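Local coordinates for probable dipeptidase (Pseudomonas aeruginosa, PDB 3B40), which probably acts as a metal-dependent dipeptidase of the membrane dipeptidase (M19) family, hydrolysing dipeptides, at residues A[87-99]-A[142-156]. The protein carries 11 engineered substitutions. Sequence-based numbering, arbitrary orientation.
Sequences FVDEARHQQEIRY and PLGDDLSQLDKWAAR. With CA (calcium ion), chain F.
Helix 87-99 and helix 148-155 run nearly parallel, their axes inclined by 17° and 13.6 Å apart at closest approach, so long side chains bridge most of the gap; the backbones come nearest where Arg92 faces Pro142, in the 3-10 turn ahead of the second helix. There the proline ring rests on Ala91 CB and on the amide of Gln95, whose OE1 lies 3.3 Å from Pro142 CB. Arg92 reaches along the same turn with an extended chain, and its NE makes a weak, strongly bent hydrogen bond to Pro142 O, while a water links NH2 to Leu143 O through weak bonds.

Farther along, the indole of Trp153 reaches across to helix 87-99, its CZ2 beside Glu96 OE2 and its CZ3 against Tyr99 CD1. The rim of its six-membered ring points at the face of Tyr99 in an offset edge-to-face pair, with centroids 5.9 Å apart and planes at 71°. Arg156 closes this end. Its guanidinium forms a two-pronged salt bridge with Glu96, NH1 to OE2 at 3.1 Å and NH2 to OE1 at 3.2 Å, in two almost straight bonds between nearly coplanar groups. A bend at chi3 (75°) folds the arginine back over the Tyr99 face, where CZ stands 4.1 Å from the ring centroid in a cation-pi contact, and NH1 also covers part of one Trp153 face. The carboxylate and the tyrosine together thus fix the guanidinium.

Asp89 and His93, one helical turn apart, bind a calcium ion on a separate side of helix 87-99. Asp146, just before the turn into the second helix, accepts a weak capping bond from Ser148 N and a shorter one from Ser148 OG at OD1. Beneath the interface, Gln95, Tyr99 and Trp153 all pack on Ile67 of strand 62-68, and Met135 and Met137 of the adjacent parallel strand 131-138 complete this floor, so that both helices lie against the parallel sheet of the TIM-barrel fold.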
loop_
_atom_site.group_PDB
_atom_site.type_symbol
_atom_site.label_atom_id
_atom_site.label_comp_id
_atom_site.label_asym_id
_atom_site.label_seq_id
_atom_site.Cartn_x
_atom_site.Cartn_y
_atom_site.Cartn_z
ATOM N N PHE A 87 -2.597 3.177 23.574
ATOM C CA PHE A 87 -2.194 3.375 22.179
ATOM C C PHE A 87 -3.270 2.960 21.179
ATOM O O PHE A 87 -3.341 3.520 20.082
ATOM C CB PHE A 87 -0.904 2.595 21.899
ATOM C CG PHE A 87 0.347 3.360 22.211
ATOM C CD1 PHE A 87 1.329 3.516 21.246
ATOM C CD2 PHE A 87 0.529 3.948 23.456
ATOM C CE1 PHE A 87 2.490 4.225 21.522
ATOM C CE2 PHE A 87 1.685 4.656 23.749
ATOM C CZ PHE A 87 2.668 4.802 22.779
ATOM N N VAL A 88 -4.099 1.978 21.548
ATOM C CA VAL A 88 -5.208 1.554 20.680
ATOM C C VAL A 88 -6.174 2.709 20.445
ATOM O O VAL A 88 -6.620 2.924 19.317
ATOM C CB VAL A 88 -5.972 0.307 21.217
ATOM C CG1 VAL A 88 -7.004 -0.179 20.187
ATOM C CG2 VAL A 88 -4.997 -0.829 21.548
ATOM N N ASP A 89 -6.493 3.456 21.499
ATOM C CA ASP A 89 -7.418 4.573 21.360
ATOM C C ASP A 89 -6.806 5.697 20.527
ATOM O O ASP A 89 -7.502 6.368 19.768
ATOM C CB ASP A 89 -7.878 5.105 22.715
ATOM C CG ASP A 89 -8.993 6.125 22.574
ATOM O OD1 ASP A 89 -10.102 5.748 22.091
ATOM O OD2 ASP A 89 -8.751 7.309 22.920
ATOM N N GLU A 90 -5.504 5.894 20.664
ATOM C CA GLU A 90 -4.800 6.875 19.832
ATOM C C GLU A 90 -4.879 6.509 18.352
ATOM O O GLU A 90 -5.124 7.363 17.505
ATOM C CB GLU A 90 -3.338 6.990 20.242
ATOM C CG GLU A 90 -2.677 8.245 19.682
ATOM C CD GLU A 90 -3.290 9.521 20.263
ATOM O OE1 GLU A 90 -3.576 9.531 21.484
ATOM O OE2 GLU A 90 -3.504 10.498 19.500
ATOM N N ALA A 91 -4.659 5.228 18.057
ATOM C CA ALA A 91 -4.742 4.701 16.706
ATOM C C ALA A 91 -6.148 4.938 16.141
ATOM O O ALA A 91 -6.292 5.243 14.960
ATOM C CB ALA A 91 -4.351 3.207 16.681
ATOM N N ARG A 92 -7.169 4.856 17.001
ATOM C CA ARG A 92 -8.566 5.182 16.625
ATOM C C ARG A 92 -8.771 6.666 16.298
ATOM O O ARG A 92 -9.495 7.020 15.367
ATOM C CB ARG A 92 -9.536 4.778 17.719
ATOM C CG ARG A 92 -9.695 3.282 17.902
ATOM C CD ARG A 92 -10.917 2.960 18.798
ATOM N NE ARG A 92 -10.930 1.526 19.073
ATOM C CZ ARG A 92 -10.718 0.978 20.269
ATOM N NH1 ARG A 92 -10.540 1.748 21.349
ATOM N NH2 ARG A 92 -10.729 -0.344 20.378
ATOM N N HIS A 93 -8.124 7.531 17.066
ATOM C CA HIS A 93 -8.079 8.957 16.739
ATOM C C HIS A 93 -7.423 9.246 15.379
ATOM O O HIS A 93 -7.898 10.092 14.651
ATOM C CB HIS A 93 -7.360 9.723 17.841
ATOM C CG HIS A 93 -8.092 9.722 19.148
ATOM N ND1 HIS A 93 -7.498 10.101 20.335
ATOM C CD2 HIS A 93 -9.365 9.374 19.457
ATOM C CE1 HIS A 93 -8.375 9.993 21.316
ATOM N NE2 HIS A 93 -9.515 9.551 20.811
ATOM N N GLN A 94 -6.356 8.528 15.046
ATOM C CA GLN A 94 -5.695 8.624 13.731
ATOM C C GLN A 94 -6.689 8.246 12.603
ATOM O O GLN A 94 -6.734 8.917 11.563
ATOM C CB GLN A 94 -4.443 7.734 13.662
ATOM C CG GLN A 94 -3.316 8.074 14.660
ATOM C CD GLN A 94 -2.347 6.906 14.957
ATOM O OE1 GLN A 94 -2.099 6.033 14.115
ATOM N NE2 GLN A 94 -1.790 6.901 16.175
ATOM N N GLN A 95 -7.503 7.201 12.824
ATOM C CA GLN A 95 -8.523 6.776 11.840
ATOM C C GLN A 95 -9.593 7.842 11.693
ATOM O O GLN A 95 -10.002 8.167 10.578
ATOM C CB GLN A 95 -9.229 5.484 12.242
ATOM C CG GLN A 95 -8.388 4.222 12.361
ATOM C CD GLN A 95 -9.274 3.036 12.697
ATOM O OE1 GLN A 95 -9.980 3.039 13.722
ATOM N NE2 GLN A 95 -9.248 2.016 11.849
ATOM N N GLU A 96 -10.058 8.375 12.818
ATOM C CA GLU A 96 -11.123 9.370 12.767
ATOM C C GLU A 96 -10.672 10.661 12.049
ATOM O O GLU A 96 -11.433 11.233 11.298
ATOM C CB GLU A 96 -11.651 9.678 14.159
ATOM C CG GLU A 96 -12.465 8.536 14.789
ATOM C CD GLU A 96 -13.782 8.230 14.051
ATOM O OE1 GLU A 96 -14.494 9.170 13.628
ATOM O OE2 GLU A 96 -14.110 7.035 13.911
ATOM N N ILE A 97 -9.445 11.106 12.317
ATOM C CA ILE A 97 -8.847 12.236 11.631
ATOM C C ILE A 97 -8.857 12.013 10.127
ATOM O O ILE A 97 -9.297 12.888 9.371
ATOM C CB ILE A 97 -7.419 12.543 12.173
ATOM C CG1 ILE A 97 -7.540 13.077 13.621
ATOM C CG2 ILE A 97 -6.674 13.560 11.250
ATOM C CD1 ILE A 97 -6.255 13.303 14.309
ATOM N N ARG A 98 -8.403 10.835 9.692
ATOM C CA ARG A 98 -8.327 10.534 8.251
ATOM C C ARG A 98 -9.706 10.522 7.587
ATOM O O ARG A 98 -9.881 11.052 6.473
ATOM C CB ARG A 98 -7.498 9.274 8.001
ATOM C CG ARG A 98 -6.005 9.573 8.161
ATOM C CD ARG A 98 -5.133 8.349 8.094
ATOM N NE ARG A 98 -3.751 8.732 7.846
ATOM C CZ ARG A 98 -2.748 8.522 8.696
ATOM N NH1 ARG A 98 -1.528 8.930 8.376
ATOM N NH2 ARG A 98 -2.967 7.914 9.871
ATOM N N TYR A 99 -10.698 9.995 8.306
ATOM C CA TYR A 99 -12.094 10.048 7.853
ATOM C C TYR A 99 -12.614 11.481 7.686
ATOM O O TYR A 99 -13.304 11.795 6.719
ATOM C CB TYR A 99 -13.007 9.281 8.830
ATOM C CG TYR A 99 -14.440 9.208 8.353
ATOM C CD1 TYR A 99 -14.813 8.298 7.366
ATOM C CD2 TYR A 99 -15.418 10.049 8.878
ATOM C CE1 TYR A 99 -16.130 8.219 6.921
ATOM C CE2 TYR A 99 -16.751 9.984 8.420
ATOM C CZ TYR A 99 -17.080 9.071 7.445
ATOM O OH TYR A 99 -18.369 8.982 6.987
ATOM N N PRO A 142 -6.381 -0.784 15.303
ATOM C CA PRO A 142 -7.315 0.114 16.005
ATOM C C PRO A 142 -8.673 -0.494 16.403
ATOM O O PRO A 142 -9.371 0.074 17.259
ATOM C CB PRO A 142 -7.560 1.220 14.991
ATOM C CG PRO A 142 -6.414 1.148 14.024
ATOM C CD PRO A 142 -6.036 -0.282 13.958
ATOM N N LEU A 143 -9.050 -1.630 15.809
ATOM C CA LEU A 143 -10.414 -2.139 15.961
ATOM C C LEU A 143 -10.636 -3.015 17.203
ATOM O O LEU A 143 -11.783 -3.324 17.523
ATOM C CB LEU A 143 -10.884 -2.897 14.706
ATOM C CG LEU A 143 -10.709 -2.345 13.284
ATOM C CD1 LEU A 143 -11.378 -3.293 12.276
ATOM C CD2 LEU A 143 -11.286 -0.935 13.196
ATOM N N GLY A 144 -9.571 -3.443 17.880
ATOM C CA GLY A 144 -9.742 -4.290 19.075
ATOM C C GLY A 144 -10.382 -5.619 18.700
ATOM O O GLY A 144 -10.104 -6.143 17.620
ATOM N N ASP A 145 -11.250 -6.152 19.563
ATOM C CA ASP A 145 -11.923 -7.442 19.317
ATOM C C ASP A 145 -13.315 -7.287 18.720
ATOM O O ASP A 145 -14.089 -8.248 18.683
ATOM C CB ASP A 145 -12.067 -8.258 20.606
ATOM C CG ASP A 145 -10.729 -8.619 21.251
ATOM O OD1 ASP A 145 -9.726 -8.787 20.519
ATOM O OD2 ASP A 145 -10.692 -8.740 22.508
ATOM N N ASP A 146 -13.646 -6.101 18.228
ATOM C CA ASP A 146 -15.019 -5.864 17.830
ATOM C C ASP A 146 -15.220 -6.030 16.319
ATOM O O ASP A 146 -14.938 -5.122 15.537
ATOM C CB ASP A 146 -15.467 -4.495 18.359
ATOM C CG ASP A 146 -16.909 -4.185 18.069
ATOM O OD1 ASP A 146 -17.695 -5.080 17.680
ATOM O OD2 ASP A 146 -17.265 -3.001 18.250
ATOM N N LEU A 147 -15.725 -7.195 15.922
ATOM C CA LEU A 147 -16.045 -7.495 14.514
ATOM C C LEU A 147 -17.058 -6.519 13.911
ATOM O O LEU A 147 -16.990 -6.183 12.716
ATOM C CB LEU A 147 -16.595 -8.933 14.407
ATOM C CG LEU A 147 -16.451 -9.726 13.113
ATOM C CD1 LEU A 147 -14.999 -9.822 12.644
ATOM C CD2 LEU A 147 -17.034 -11.117 13.312
ATOM N N SER A 148 -17.993 -6.042 14.730
ATOM C CA SER A 148 -19.006 -5.120 14.219
ATOM C C SER A 148 -18.395 -3.787 13.786
ATOM O O SER A 148 -19.064 -2.991 13.129
ATOM C CB SER A 148 -20.143 -4.910 15.225
ATOM O OG SER A 148 -19.698 -4.151 16.323
ATOM N N GLN A 149 -17.117 -3.544 14.105
ATOM C CA GLN A 149 -16.434 -2.330 13.575
ATOM C C GLN A 149 -16.301 -2.385 12.045
ATOM O O GLN A 149 -16.201 -1.342 11.386
ATOM C CB GLN A 149 -15.047 -2.090 14.225
ATOM C CG GLN A 149 -15.061 -1.778 15.720
ATOM C CD GLN A 149 -15.828 -0.495 16.074
ATOM O OE1 GLN A 149 -15.556 0.563 15.530
ATOM N NE2 GLN A 149 -16.797 -0.602 16.966
ATOM N N LEU A 150 -16.297 -3.588 11.476
ATOM C CA LEU A 150 -16.274 -3.749 10.024
ATOM C C LEU A 150 -17.576 -3.223 9.401
ATOM O O LEU A 150 -17.540 -2.445 8.454
ATOM C CB LEU A 150 -16.012 -5.211 9.631
ATOM C CG LEU A 150 -14.654 -5.793 10.044
ATOM C CD1 LEU A 150 -14.504 -7.267 9.611
ATOM C CD2 LEU A 150 -13.483 -4.917 9.503
ATOM N N ASP A 151 -18.712 -3.609 9.994
ATOM C CA ASP A 151 -20.032 -3.172 9.551
ATOM C C ASP A 151 -20.179 -1.655 9.630
ATOM O O ASP A 151 -20.675 -1.015 8.702
ATOM C CB ASP A 151 -21.129 -3.856 10.393
ATOM C CG ASP A 151 -21.035 -5.376 10.354
ATOM O OD1 ASP A 151 -21.900 -6.000 9.696
ATOM O OD2 ASP A 151 -20.095 -5.950 10.956
ATOM N N LYS A 152 -19.721 -1.088 10.740
ATOM C CA LYS A 152 -19.793 0.343 10.972
ATOM C C LYS A 152 -18.914 1.147 9.983
ATOM O O LYS A 152 -19.365 2.153 9.430
ATOM C CB LYS A 152 -19.424 0.651 12.425
ATOM C CG LYS A 152 -20.416 0.072 13.468
ATOM C CD LYS A 152 -19.926 0.331 14.919
ATOM C CE LYS A 152 -20.954 -0.056 15.978
ATOM N NZ LYS A 152 -21.257 -1.529 16.003
ATOM N N TRP A 153 -17.684 0.691 9.735
ATOM C CA TRP A 153 -16.801 1.351 8.758
ATOM C C TRP A 153 -17.265 1.211 7.300
ATOM O O TRP A 153 -17.210 2.176 6.534
ATOM C CB TRP A 153 -15.350 0.924 8.951
ATOM C CG TRP A 153 -14.620 1.655 10.113
ATOM C CD1 TRP A 153 -14.189 1.101 11.289
ATOM C CD2 TRP A 153 -14.208 3.042 10.151
ATOM N NE1 TRP A 153 -13.570 2.058 12.071
ATOM C CE2 TRP A 153 -13.556 3.253 11.392
ATOM C CE3 TRP A 153 -14.341 4.122 9.260
ATOM C CZ2 TRP A 153 -13.054 4.513 11.779
ATOM C CZ3 TRP A 153 -13.832 5.380 9.632
ATOM C CH2 TRP A 153 -13.190 5.560 10.886
ATOM N N ALA A 154 -17.736 0.018 6.916
ATOM C CA ALA A 154 -18.368 -0.193 5.608
ATOM C C ALA A 154 -19.525 0.796 5.389
ATOM O O ALA A 154 -19.643 1.410 4.308
ATOM C CB ALA A 154 -18.887 -1.630 5.507
ATOM N N ALA A 155 -20.365 0.963 6.417
ATOM C CA ALA A 155 -21.525 1.867 6.336
ATOM C C ALA A 155 -21.100 3.319 6.097
ATOM O O ALA A 155 -21.784 4.064 5.410
ATOM C CB ALA A 155 -22.382 1.761 7.605
ATOM N N ARG A 156 -19.960 3.691 6.653
ATOM C CA ARG A 156 -19.375 5.018 6.483
ATOM C C ARG A 156 -18.623 5.221 5.141
ATOM O O ARG A 156 -18.215 6.333 4.828
ATOM C CB ARG A 156 -18.484 5.329 7.697
ATOM C CG ARG A 156 -19.306 5.293 8.993
ATOM C CD ARG A 156 -18.448 5.383 10.245
ATOM N NE ARG A 156 -17.968 6.745 10.434
ATOM C CZ ARG A 156 -16.991 7.095 11.258
ATOM N NH1 ARG A 156 -16.359 6.175 11.979
ATOM N NH2 ARG A 156 -16.640 8.373 11.356
HETATM CA CA CA F . -11.164 8.130 22.288
HETATM O O HOH W 1 -12.645 -1.150 18.731
HETATM O O HOH W 2 -20.006 9.036 9.514
#